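Local structure of serine racemase (Enterococcus faecalis, 4ECL) at residues 165-169 with 170-174; 102-106 with 107-111; 51-54 with 55-58; 342-346 with 347-351. The protein belongs to the alanine racemase family, joining a TIM-barrel domain to a beta-rich C-terminal domain in a two-chain assembly. All blocks are in the same frame, centred on the assembly; numbering follows the deposited sequence.

In the fold
All four contacts sit at helix ends. Contacts 1, 2 and 4 lie at helix starts; in contacts 2 and 4 the side chain of the N-cap residue accepts a capping bond. Contact 3 closes a helix with a Schellman motif. Contacts 1, 2 and 3 belong to the TIM-barrel part of the chain, while contact 4 lies in the C-terminal part. None touches another. Contacts 2 and 4 are the farthest apart, their centres 40 Å from each other on opposite sides of the chain's centre. Contacts 1 and 4 come nearest, with about 13 Å between their nearest atoms. Contacts 1 and 2 both meet the second subunit, although their centres are 30 Å apart; contacts 3 and 4 stay within their own chain.

Contact 1: residues 165-169 with 170-174; sequences DSLEE and NDVAF
Ser166 and Asp171 meet at the start of helix 169-191, where an ST turn leads into the first helical turn. Ser166 OG donates to Asp171 OD2 at 2.7 Å. The hydroxyl reaches OD2 on its anti side, 29° out of the carboxylate plane. OG lies anti to the backbone N of Ser166 (chi1 168°), which turns it along the chain toward the helix. Ser166 OG also accepts from Glu168 N at 3.3 Å, the bond that makes the ST turn. One hydroxyl thus ties the loop both to itself and to the helix.

The same Asp171 OD2 forms a salt bridge with Arg267 of the second subunit. Ser166 probably helps to hold this carboxylate toward the arginine. Nearby, the ring of Phe174 stacks with Tyr265 of the second subunit, on which Asn170 and Asp171 also pack.

Further out, the backbone sets the frame. Glu168 is the N-cap residue, and its O accepts from Val172 N at 2.9 Å. Ala173 N bonds to Glu169 O at 3.1 Å, one residue further along. These two bonds are the first of the helical ladder. CB of Leu167 points away from the helix, yet Leu167 CD2 still lies 4.0 Å from Val172 CG2, where the two side chains cross.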
loop_
_atom_site.group_PDB
_atom_site.type_symbol
_atom_site.label_atom_id
_atom_site.label_comp_id
_atom_site.label_asym_id
_atom_site.label_seq_id
_atom_site.Cartn_x
_atom_site.Cartn_y
_atom_site.Cartn_z
ATOM N N ASP A 165 7.247 -19.604 -14.967
ATOM C CA ASP A 165 8.224 -18.541 -15.147
ATOM C C ASP A 165 9.646 -19.054 -14.997
ATOM O O ASP A 165 10.600 -18.284 -15.091
ATOM C CB ASP A 165 7.979 -17.413 -14.138
ATOM C CG ASP A 165 8.070 -17.889 -12.694
ATOM O OD1 ASP A 165 7.803 -19.082 -12.437
ATOM O OD2 ASP A 165 8.406 -17.073 -11.814
ATOM N N SER A 166 9.794 -20.351 -14.755
ATOM C CA SER A 166 11.117 -20.914 -14.502
ATOM C C SER A 166 11.454 -22.052 -15.451
ATOM O O SER A 166 10.668 -22.985 -15.631
ATOM C CB SER A 166 11.237 -21.397 -13.056
ATOM O OG SER A 166 12.404 -22.188 -12.902
ATOM N N LEU A 167 12.631 -21.973 -16.057
ATOM C CA LEU A 167 13.053 -23.003 -16.991
ATOM C C LEU A 167 14.058 -23.957 -16.356
ATOM O O LEU A 167 14.829 -24.608 -17.054
ATOM C CB LEU A 167 13.587 -22.379 -18.284
ATOM C CG LEU A 167 12.504 -21.639 -19.078
ATOM C CD1 LEU A 167 13.065 -21.047 -20.349
ATOM C CD2 LEU A 167 11.326 -22.564 -19.389
ATOM N N GLU A 168 14.040 -24.038 -15.028
ATOM C CA GLU A 168 14.846 -25.033 -14.334
ATOM C C GLU A 168 14.183 -26.400 -14.464
ATOM O O GLU A 168 12.956 -26.495 -14.561
ATOM C CB GLU A 168 15.061 -24.671 -12.862
ATOM C CG GLU A 168 15.981 -23.469 -12.646
ATOM C CD GLU A 168 17.283 -23.545 -13.451
ATOM O OE1 GLU A 168 17.956 -24.602 -13.424
ATOM O OE2 GLU A 168 17.633 -22.542 -14.115
ATOM N N GLU A 169 15.015 -27.440 -14.475
ATOM C CA GLU A 169 14.590 -28.829 -14.654
ATOM C C GLU A 169 13.368 -29.209 -13.811
ATOM O O GLU A 169 12.310 -29.526 -14.356
ATOM C CB GLU A 169 15.763 -29.760 -14.336
ATOM C CG GLU A 169 15.714 -31.120 -15.018
ATOM C CD GLU A 169 17.036 -31.868 -14.906
ATOM O OE1 GLU A 169 17.843 -31.520 -14.012
ATOM O OE2 GLU A 169 17.274 -32.792 -15.717
ATOM N N ASN A 170 13.516 -29.161 -12.491
ATOM C CA ASN A 170 12.437 -29.533 -11.580
ATOM C C ASN A 170 11.150 -28.758 -11.849
ATOM O O ASN A 170 10.051 -29.320 -11.808
ATOM C CB ASN A 170 12.861 -29.329 -10.121
ATOM C CG ASN A 170 13.988 -30.261 -9.698
ATOM O OD1 ASN A 170 14.150 -31.355 -10.245
ATOM N ND2 ASN A 170 14.771 -29.831 -8.710
ATOM N N ASP A 171 11.299 -27.465 -12.127
ATOM C CA ASP A 171 10.156 -26.576 -12.317
ATOM C C ASP A 171 9.392 -26.890 -13.594
ATOM O O ASP A 171 8.161 -26.909 -13.604
ATOM C CB ASP A 171 10.615 -25.114 -12.319
ATOM C CG ASP A 171 11.012 -24.631 -10.937
ATOM O OD1 ASP A 171 10.339 -25.020 -9.959
ATOM O OD2 ASP A 171 11.996 -23.873 -10.824
ATOM N N VAL A 172 10.132 -27.122 -14.672
ATOM C CA VAL A 172 9.530 -27.485 -15.942
ATOM C C VAL A 172 8.755 -28.794 -15.782
ATOM O O VAL A 172 7.643 -28.940 -16.293
ATOM C CB VAL A 172 10.600 -27.580 -17.061
ATOM C CG1 VAL A 172 10.153 -28.505 -18.181
ATOM C CG2 VAL A 172 10.926 -26.174 -17.615
ATOM N N ALA A 173 9.335 -29.728 -15.035
ATOM C CA ALA A 173 8.708 -31.024 -14.789
ATOM C C ALA A 173 7.380 -30.875 -14.036
ATOM O O ALA A 173 6.377 -31.506 -14.384
ATOM C CB ALA A 173 9.654 -31.916 -14.016
ATOM N N PHE A 174 7.373 -30.021 -13.017
ATOM C CA PHE A 174 6.162 -29.783 -12.250
ATOM C C PHE A 174 5.103 -29.130 -13.126
ATOM O O PHE A 174 3.924 -29.449 -13.033
ATOM C CB PHE A 174 6.453 -28.902 -11.036
ATOM C CG PHE A 174 5.330 -28.858 -10.033
ATOM C CD1 PHE A 174 5.250 -29.802 -9.026
ATOM C CD2 PHE A 174 4.357 -27.875 -10.098
ATOM C CE1 PHE A 174 4.228 -29.762 -8.096
ATOM C CE2 PHE A 174 3.331 -27.829 -9.172
ATOM C CZ PHE A 174 3.266 -28.775 -8.169
#

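Contact 2: residues 102-106 with 107-111; sequences QTLID and YRYSL
Asp106 and Tyr109 are brought together by their first torsions. In Asp106, CG sits between the backbone N and the carbonyl carbon (chi1 78°), a position that brings OD1 round to the N-H of Tyr109. In Tyr109, CG is anti to the backbone N (chi1 176°), which sends the ring back under the end of the strand. Asp106 is the N-cap of helix 107-114, and its OD1 accepts from Tyr109 N at 2.9 Å.

Asp106 O takes two bonds from Ser110. Ser110 N lies 2.9 Å from Asp106 O, in the carbonyl plane. Ser110 OG lies 3.0 Å from Asp106 O, above that plane, and is also packed against the side chain of Leu104.

Ile105 crosses the Tyr109 ring at about a right angle. Ile105 CG1 lies 3.6 Å from Tyr109 CG, and CD1 sits over one face. At the far end of the ring the phenol OH bonds to Thr87 O. Gln102 lies beside it with its amide turned 62° from the ring, held by Thr87, Gly85 and its own neighbour Thr103.

The contact joins strand to helix in the beta-alpha-beta unit 101-127 of the barrel. Ile105 also packs on Val252 of the second subunit. The carboxylate at the helix start would probably be stabilised by the helix dipole, and it gives a first-turn N-H an acceptor where no preceding helical turn supplies one.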
loop_
_atom_site.group_PDB
_atom_site.type_symbol
_atom_site.label_atom_id
_atom_site.label_comp_id
_atom_site.label_asym_id
_atom_site.label_seq_id
_atom_site.Cartn_x
_atom_site.Cartn_y
_atom_site.Cartn_z
ATOM N N GLN A 102 -18.404 -16.190 -11.648
ATOM C CA GLN A 102 -17.772 -16.572 -10.385
ATOM C C GLN A 102 -16.895 -17.813 -10.501
ATOM O O GLN A 102 -17.277 -18.792 -11.151
ATOM C CB GLN A 102 -18.839 -16.797 -9.312
ATOM C CG GLN A 102 -18.292 -17.299 -7.988
ATOM C CD GLN A 102 -17.331 -16.323 -7.357
ATOM O OE1 GLN A 102 -17.589 -15.119 -7.337
ATOM N NE2 GLN A 102 -16.209 -16.829 -6.849
ATOM N N THR A 103 -15.719 -17.782 -9.877
ATOM C CA THR A 103 -14.884 -18.983 -9.808
ATOM C C THR A 103 -15.431 -19.976 -8.774
ATOM O O THR A 103 -15.670 -19.612 -7.621
ATOM C CB THR A 103 -13.441 -18.655 -9.416
ATOM O OG1 THR A 103 -12.798 -17.943 -10.480
ATOM C CG2 THR A 103 -12.659 -19.930 -9.110
ATOM N N LEU A 104 -15.630 -21.227 -9.192
ATOM C CA LEU A 104 -15.998 -22.298 -8.266
ATOM C C LEU A 104 -14.743 -22.829 -7.581
ATOM O O LEU A 104 -13.968 -23.584 -8.168
ATOM C CB LEU A 104 -16.728 -23.424 -9.009
ATOM C CG LEU A 104 -18.016 -22.962 -9.684
ATOM C CD1 LEU A 104 -18.731 -24.124 -10.353
ATOM C CD2 LEU A 104 -18.923 -22.281 -8.656
ATOM N N ILE A 105 -14.545 -22.436 -6.333
ATOM C CA ILE A 105 -13.283 -22.709 -5.670
ATOM C C ILE A 105 -13.183 -24.113 -5.095
ATOM O O ILE A 105 -12.072 -24.612 -4.904
ATOM C CB ILE A 105 -12.999 -21.694 -4.563
ATOM C CG1 ILE A 105 -14.079 -21.777 -3.477
ATOM C CG2 ILE A 105 -12.877 -20.294 -5.161
ATOM C CD1 ILE A 105 -13.700 -21.073 -2.184
ATOM N N ASP A 106 -14.341 -24.720 -4.806
ATOM C CA ASP A 106 -14.451 -26.150 -4.477
ATOM C C ASP A 106 -15.910 -26.663 -4.470
ATOM O O ASP A 106 -16.855 -25.895 -4.654
ATOM C CB ASP A 106 -13.692 -26.510 -3.187
ATOM C CG ASP A 106 -14.441 -26.129 -1.917
ATOM O OD1 ASP A 106 -15.517 -25.506 -1.986
ATOM O OD2 ASP A 106 -13.929 -26.458 -0.825
ATOM N N TYR A 107 -16.087 -27.962 -4.265
ATOM C CA TYR A 107 -17.421 -28.559 -4.345
ATOM C C TYR A 107 -18.436 -27.980 -3.336
ATOM O O TYR A 107 -19.490 -27.464 -3.728
ATOM C CB TYR A 107 -17.342 -30.086 -4.231
ATOM C CG TYR A 107 -18.659 -30.768 -4.518
ATOM C CD1 TYR A 107 -19.271 -30.636 -5.760
ATOM C CD2 TYR A 107 -19.293 -31.532 -3.552
ATOM C CE1 TYR A 107 -20.476 -31.239 -6.026
ATOM C CE2 TYR A 107 -20.498 -32.140 -3.810
ATOM C CZ TYR A 107 -21.087 -31.991 -5.047
ATOM O OH TYR A 107 -22.293 -32.606 -5.309
ATOM N N ARG A 108 -18.115 -28.069 -2.048
ATOM C CA ARG A 108 -18.933 -27.472 -0.990
ATOM C C ARG A 108 -19.349 -26.025 -1.304
ATOM O O ARG A 108 -20.506 -25.629 -1.097
ATOM C CB ARG A 108 -18.164 -27.521 0.334
ATOM C CG ARG A 108 -18.789 -26.747 1.489
ATOM C CD ARG A 108 -18.003 -26.994 2.778
ATOM N NE ARG A 108 -17.852 -28.429 3.013
ATOM C CZ ARG A 108 -18.703 -29.159 3.730
ATOM N NH1 ARG A 108 -19.754 -28.587 4.302
ATOM N NH2 ARG A 108 -18.495 -30.460 3.883
ATOM N N TYR A 109 -18.408 -25.240 -1.817
ATOM C CA TYR A 109 -18.711 -23.864 -2.189
ATOM C C TYR A 109 -19.750 -23.848 -3.304
ATOM O O TYR A 109 -20.750 -23.118 -3.235
ATOM C CB TYR A 109 -17.446 -23.137 -2.638
ATOM C CG TYR A 109 -17.707 -21.733 -3.133
ATOM C CD1 TYR A 109 -17.918 -20.684 -2.242
ATOM C CD2 TYR A 109 -17.756 -21.459 -4.492
ATOM C CE1 TYR A 109 -18.161 -19.394 -2.699
ATOM C CE2 TYR A 109 -17.999 -20.181 -4.956
ATOM C CZ TYR A 109 -18.199 -19.153 -4.059
ATOM O OH TYR A 109 -18.449 -17.887 -4.539
ATOM N N SER A 110 -19.510 -24.676 -4.316
ATOM C CA SER A 110 -20.380 -24.757 -5.477
ATOM C C SER A 110 -21.823 -25.067 -5.089
ATOM O O SER A 110 -22.764 -24.483 -5.630
ATOM C CB SER A 110 -19.861 -25.815 -6.443
ATOM O OG SER A 110 -18.624 -25.416 -7.008
ATOM N N LEU A 111 -21.989 -25.983 -4.140
ATOM C CA LEU A 111 -23.318 -26.384 -3.694
ATOM C C LEU A 111 -24.014 -25.235 -2.990
ATOM O O LEU A 111 -25.175 -24.936 -3.274
ATOM C CB LEU A 111 -23.224 -27.586 -2.756
ATOM C CG LEU A 111 -22.826 -28.917 -3.393
ATOM C CD1 LEU A 111 -22.880 -30.019 -2.350
ATOM C CD2 LEU A 111 -23.730 -29.269 -4.571
#

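Contact 3: residues 51-54 with 55-58; sequences TYLE and QIGV
Ile56 and Tyr52 meet one turn apart at the end of helix 46-55. From CB, the Ile56 side chain divides over the last carbonyls of the helix. CB itself rests near Tyr52 O. Ile56 CG1 lies between the backbone N and the carbonyl carbon (chi1 62°), which tucks it down to 3.3 Å from Leu53 O. The other branch, CG2, goes over one face of the Tyr52 ring in a CH-pi contact. Ile56 CG2 stands 4.0 Å from the ring centroid of Tyr52, offset toward the rim. At the tip, Ile56 CD1 comes to 4.3 Å from Leu53 CD2. Val20 of helix 13-25 touches the side chains of both Ile56 and Leu53.

Beyond Ile56 the chain leaves the helix by a Schellman motif. Gly57 has positive phi (109°), and this turns the backbone back over the last turn. Val58 N then donates to Leu53 O at 3.0 Å. Gly57 N donates to Glu54 O at 3.2 Å, from well above the carbonyl plane. The reversal also lays Val58 beside Leu53, their CB atoms 4.0 Å apart and the two side chains pointing the same way, toward Ala35 of strand 32-36.

Two further contacts hold the Glu54 backbone. Its CA-H points almost straight at Val58 O, a weak contact. A water donates to both Glu54 O (2.8 Å) and Val58 O, bridging the helix end and the returning chain. The Glu54 carboxylate turns elsewhere, to Ser78 N and Ser79 OG. The last carbonyls are thus met by returning N-H groups and water, while Leu53 and Val58 pack together on the buried side.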
loop_
_atom_site.group_PDB
_atom_site.type_symbol
_atom_site.label_atom_id
_atom_site.label_comp_id
_atom_site.label_asym_id
_atom_site.label_seq_id
_atom_site.Cartn_x
_atom_site.Cartn_y
_atom_site.Cartn_z
ATOM N N THR A 51 -11.344 0.828 -18.743
ATOM C CA THR A 51 -12.154 1.526 -19.744
ATOM C C THR A 51 -11.405 1.617 -21.084
ATOM O O THR A 51 -11.991 1.422 -22.156
ATOM C CB THR A 51 -12.580 2.928 -19.273
ATOM O OG1 THR A 51 -11.417 3.684 -18.944
ATOM C CG2 THR A 51 -13.473 2.831 -18.042
ATOM N N TYR A 52 -10.101 1.886 -21.020
ATOM C CA TYR A 52 -9.300 1.965 -22.236
ATOM C C TYR A 52 -9.165 0.587 -22.908
ATOM O O TYR A 52 -9.261 0.472 -24.135
ATOM C CB TYR A 52 -7.916 2.578 -21.962
ATOM C CG TYR A 52 -7.126 2.858 -23.226
ATOM C CD1 TYR A 52 -7.414 3.968 -24.011
ATOM C CD2 TYR A 52 -6.103 2.005 -23.646
ATOM C CE1 TYR A 52 -6.707 4.228 -25.166
ATOM C CE2 TYR A 52 -5.387 2.262 -24.808
ATOM C CZ TYR A 52 -5.697 3.375 -25.561
ATOM O OH TYR A 52 -5.001 3.652 -26.715
ATOM N N LEU A 53 -8.949 -0.450 -22.104
ATOM C CA LEU A 53 -8.854 -1.807 -22.635
ATOM C C LEU A 53 -10.113 -2.202 -23.388
ATOM O O LEU A 53 -10.040 -2.759 -24.488
ATOM C CB LEU A 53 -8.582 -2.812 -21.522
ATOM C CG LEU A 53 -7.180 -2.722 -20.924
ATOM C CD1 LEU A 53 -6.988 -3.766 -19.817
ATOM C CD2 LEU A 53 -6.124 -2.849 -22.020
ATOM N N GLU A 54 -11.269 -1.924 -22.792
ATOM C CA GLU A 54 -12.532 -2.189 -23.471
ATOM C C GLU A 54 -12.664 -1.326 -24.727
ATOM O O GLU A 54 -13.214 -1.763 -25.742
ATOM C CB GLU A 54 -13.720 -1.967 -22.535
ATOM C CG GLU A 54 -15.052 -2.368 -23.147
ATOM C CD GLU A 54 -16.149 -2.551 -22.103
ATOM O OE1 GLU A 54 -16.402 -3.704 -21.695
ATOM O OE2 GLU A 54 -16.765 -1.546 -21.699
ATOM N N GLN A 55 -12.153 -0.102 -24.667
ATOM C CA GLN A 55 -12.230 0.776 -25.825
ATOM C C GLN A 55 -11.468 0.169 -26.998
ATOM O O GLN A 55 -11.941 0.191 -28.137
ATOM C CB GLN A 55 -11.687 2.166 -25.495
ATOM C CG GLN A 55 -11.775 3.159 -26.653
ATOM C CD GLN A 55 -11.069 4.465 -26.347
ATOM O OE1 GLN A 55 -11.281 5.065 -25.293
ATOM N NE2 GLN A 55 -10.216 4.906 -27.262
ATOM N N ILE A 56 -10.299 -0.397 -26.718
ATOM C CA ILE A 56 -9.482 -0.935 -27.793
ATOM C C ILE A 56 -9.832 -2.370 -28.184
ATOM O O ILE A 56 -9.170 -2.957 -29.040
ATOM C CB ILE A 56 -7.977 -0.790 -27.512
ATOM C CG1 ILE A 56 -7.569 -1.571 -26.272
ATOM C CG2 ILE A 56 -7.625 0.681 -27.346
ATOM C CD1 ILE A 56 -6.066 -1.728 -26.144
ATOM N N GLY A 57 -10.875 -2.924 -27.568
ATOM C CA GLY A 57 -11.430 -4.187 -28.027
ATOM C C GLY A 57 -11.205 -5.402 -27.148
ATOM O O GLY A 57 -11.636 -6.495 -27.506
ATOM N N VAL A 58 -10.523 -5.241 -26.018
ATOM C CA VAL A 58 -10.446 -6.330 -25.046
ATOM C C VAL A 58 -11.864 -6.593 -24.558
ATOM O O VAL A 58 -12.582 -5.658 -24.201
ATOM C CB VAL A 58 -9.545 -5.969 -23.853
ATOM C CG1 VAL A 58 -9.619 -7.043 -22.770
ATOM C CG2 VAL A 58 -8.104 -5.744 -24.315
HETATM O O HOH W 1 -13.995 -4.423 -25.869
#

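Contact 4: residues 342-346 with 347-351; sequences EEITA and PMVAE
Thr345 and Met348 are joined by a capping bond. Met348 N donates to Thr345 OG1 at 3.2 Å, with an N-H...O angle of 161°. OG1 is placed between the backbone N and the carbonyl carbon of Thr345 (chi1 75°), and this turns it onto the helix start. Two backbone bonds follow. Val349 N donates to Thr345 O at 3.0 Å, and Ala350 N to Ala346 O at 2.9 Å.

Thr345 is therefore an N-cap. It stands between strand 342-344, the second arm of a small hairpin in the C-terminal part of the chain, and helix 346-352. Pro347 fits the first turn because it has no N-H to be bonded there. Pro347 CD lies 3.4 Å from Thr345 OG1.

One apolar contact across the turn is tight: Ile344 crosses Val349 at about a right angle, and Ile344 CG1 presses to 3.5 Å from Val349 CG2, closer than usual for two carbons. Leu360 of helix 357-362 touches Val349 and Ala350, while Ala346 packs on Leu361.

Met348 is a selenomethionine. Its chain bends at the selenium (chi3 71°) and runs back past Thr345, with SE of Met348 3.8 Å from Thr345 CG2. The terminal CE of Met348 then reaches the strand, 4.0 Å from Ile344 CD1. Tyr298 of strand 298-301 touches the side chains of both Ile344 and Met348.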
loop_
_atom_site.group_PDB
_atom_site.type_symbol
_atom_site.label_atom_id
_atom_site.label_comp_id
_atom_site.label_asym_id
_atom_site.label_seq_id
_atom_site.Cartn_x
_atom_site.Cartn_y
_atom_site.Cartn_z
ATOM N N GLU A 342 18.009 8.349 -19.872
ATOM C CA GLU A 342 18.067 7.490 -18.691
ATOM C C GLU A 342 16.731 6.774 -18.445
ATOM O O GLU A 342 15.671 7.296 -18.783
ATOM C CB GLU A 342 18.444 8.335 -17.464
ATOM C CG GLU A 342 19.932 8.613 -17.314
ATOM C CD GLU A 342 20.719 7.412 -16.797
ATOM O OE1 GLU A 342 20.096 6.431 -16.326
ATOM O OE2 GLU A 342 21.967 7.453 -16.862
ATOM N N GLU A 343 16.783 5.583 -17.855
ATOM C CA GLU A 343 15.554 4.870 -17.466
ATOM C C GLU A 343 15.726 4.052 -16.192
ATOM O O GLU A 343 16.709 3.334 -16.022
ATOM C CB GLU A 343 15.041 3.954 -18.590
ATOM C CG GLU A 343 13.731 3.250 -18.228
ATOM C CD GLU A 343 13.128 2.461 -19.385
ATOM O OE1 GLU A 343 13.844 2.164 -20.371
ATOM O OE2 GLU A 343 11.925 2.148 -19.311
ATOM N N ILE A 344 14.761 4.174 -15.292
ATOM C CA ILE A 344 14.730 3.365 -14.086
ATOM C C ILE A 344 13.437 2.553 -14.141
ATOM O O ILE A 344 12.346 3.078 -13.909
ATOM C CB ILE A 344 14.838 4.262 -12.818
ATOM C CG1 ILE A 344 14.678 3.447 -11.540
ATOM C CG2 ILE A 344 13.848 5.414 -12.863
ATOM C CD1 ILE A 344 15.921 2.675 -11.153
ATOM N N THR A 345 13.554 1.280 -14.507
ATOM C CA THR A 345 12.367 0.454 -14.732
ATOM C C THR A 345 11.774 -0.111 -13.444
ATOM O O THR A 345 12.473 -0.265 -12.433
ATOM C CB THR A 345 12.667 -0.719 -15.675
ATOM O OG1 THR A 345 13.414 -1.719 -14.974
ATOM C CG2 THR A 345 13.472 -0.233 -16.872
ATOM N N ALA A 346 10.479 -0.415 -13.488
ATOM C CA ALA A 346 9.826 -1.063 -12.362
ATOM C C ALA A 346 10.571 -2.329 -11.917
ATOM O O ALA A 346 10.783 -2.517 -10.729
ATOM C CB ALA A 346 8.358 -1.350 -12.663
ATOM N N PRO A 347 10.992 -3.195 -12.859
ATOM C CA PRO A 347 11.753 -4.335 -12.331
ATOM C C PRO A 347 13.049 -3.968 -11.596
ATOM O O PRO A 347 13.356 -4.622 -10.595
ATOM C CB PRO A 347 12.050 -5.174 -13.581
ATOM C CG PRO A 347 10.927 -4.870 -14.495
ATOM C CD PRO A 347 10.581 -3.417 -14.258
HETATM N N MSE A 348 13.776 -2.952 -12.059
HETATM C CA MSE A 348 14.996 -2.520 -11.384
HETATM C C MSE A 348 14.691 -2.040 -9.956
HETATM O O MSE A 348 15.435 -2.322 -9.001
HETATM C CB MSE A 348 15.679 -1.382 -12.178
HETATM C CG MSE A 348 16.335 -1.819 -13.492
HETATM SE SE MSE A 348 16.669 -0.317 -14.731
HETATM C CE MSE A 348 18.125 0.567 -13.777
ATOM N N VAL A 349 13.597 -1.301 -9.816
ATOM C CA VAL A 349 13.231 -0.748 -8.528
ATOM C C VAL A 349 12.804 -1.886 -7.610
ATOM O O VAL A 349 13.135 -1.885 -6.430
ATOM C CB VAL A 349 12.125 0.336 -8.656
ATOM C CG1 VAL A 349 11.601 0.765 -7.289
ATOM C CG2 VAL A 349 12.663 1.554 -9.405
ATOM N N ALA A 350 12.099 -2.871 -8.172
ATOM C CA ALA A 350 11.612 -3.988 -7.392
ATOM C C ALA A 350 12.798 -4.827 -6.926
ATOM O O ALA A 350 12.825 -5.300 -5.796
ATOM C CB ALA A 350 10.632 -4.814 -8.199
ATOM N N GLU A 351 13.796 -4.995 -7.787
ATOM C CA GLU A 351 14.992 -5.715 -7.373
ATOM C C GLU A 351 15.694 -4.978 -6.224
ATOM O O GLU A 351 16.133 -5.599 -5.259
ATOM C CB GLU A 351 15.931 -5.933 -8.554
ATOM C CG GLU A 351 17.178 -6.733 -8.224
ATOM C CD GLU A 351 17.992 -7.090 -9.465
ATOM O OE1 GLU A 351 17.416 -7.682 -10.410
ATOM O OE2 GLU A 351 19.206 -6.777 -9.498
#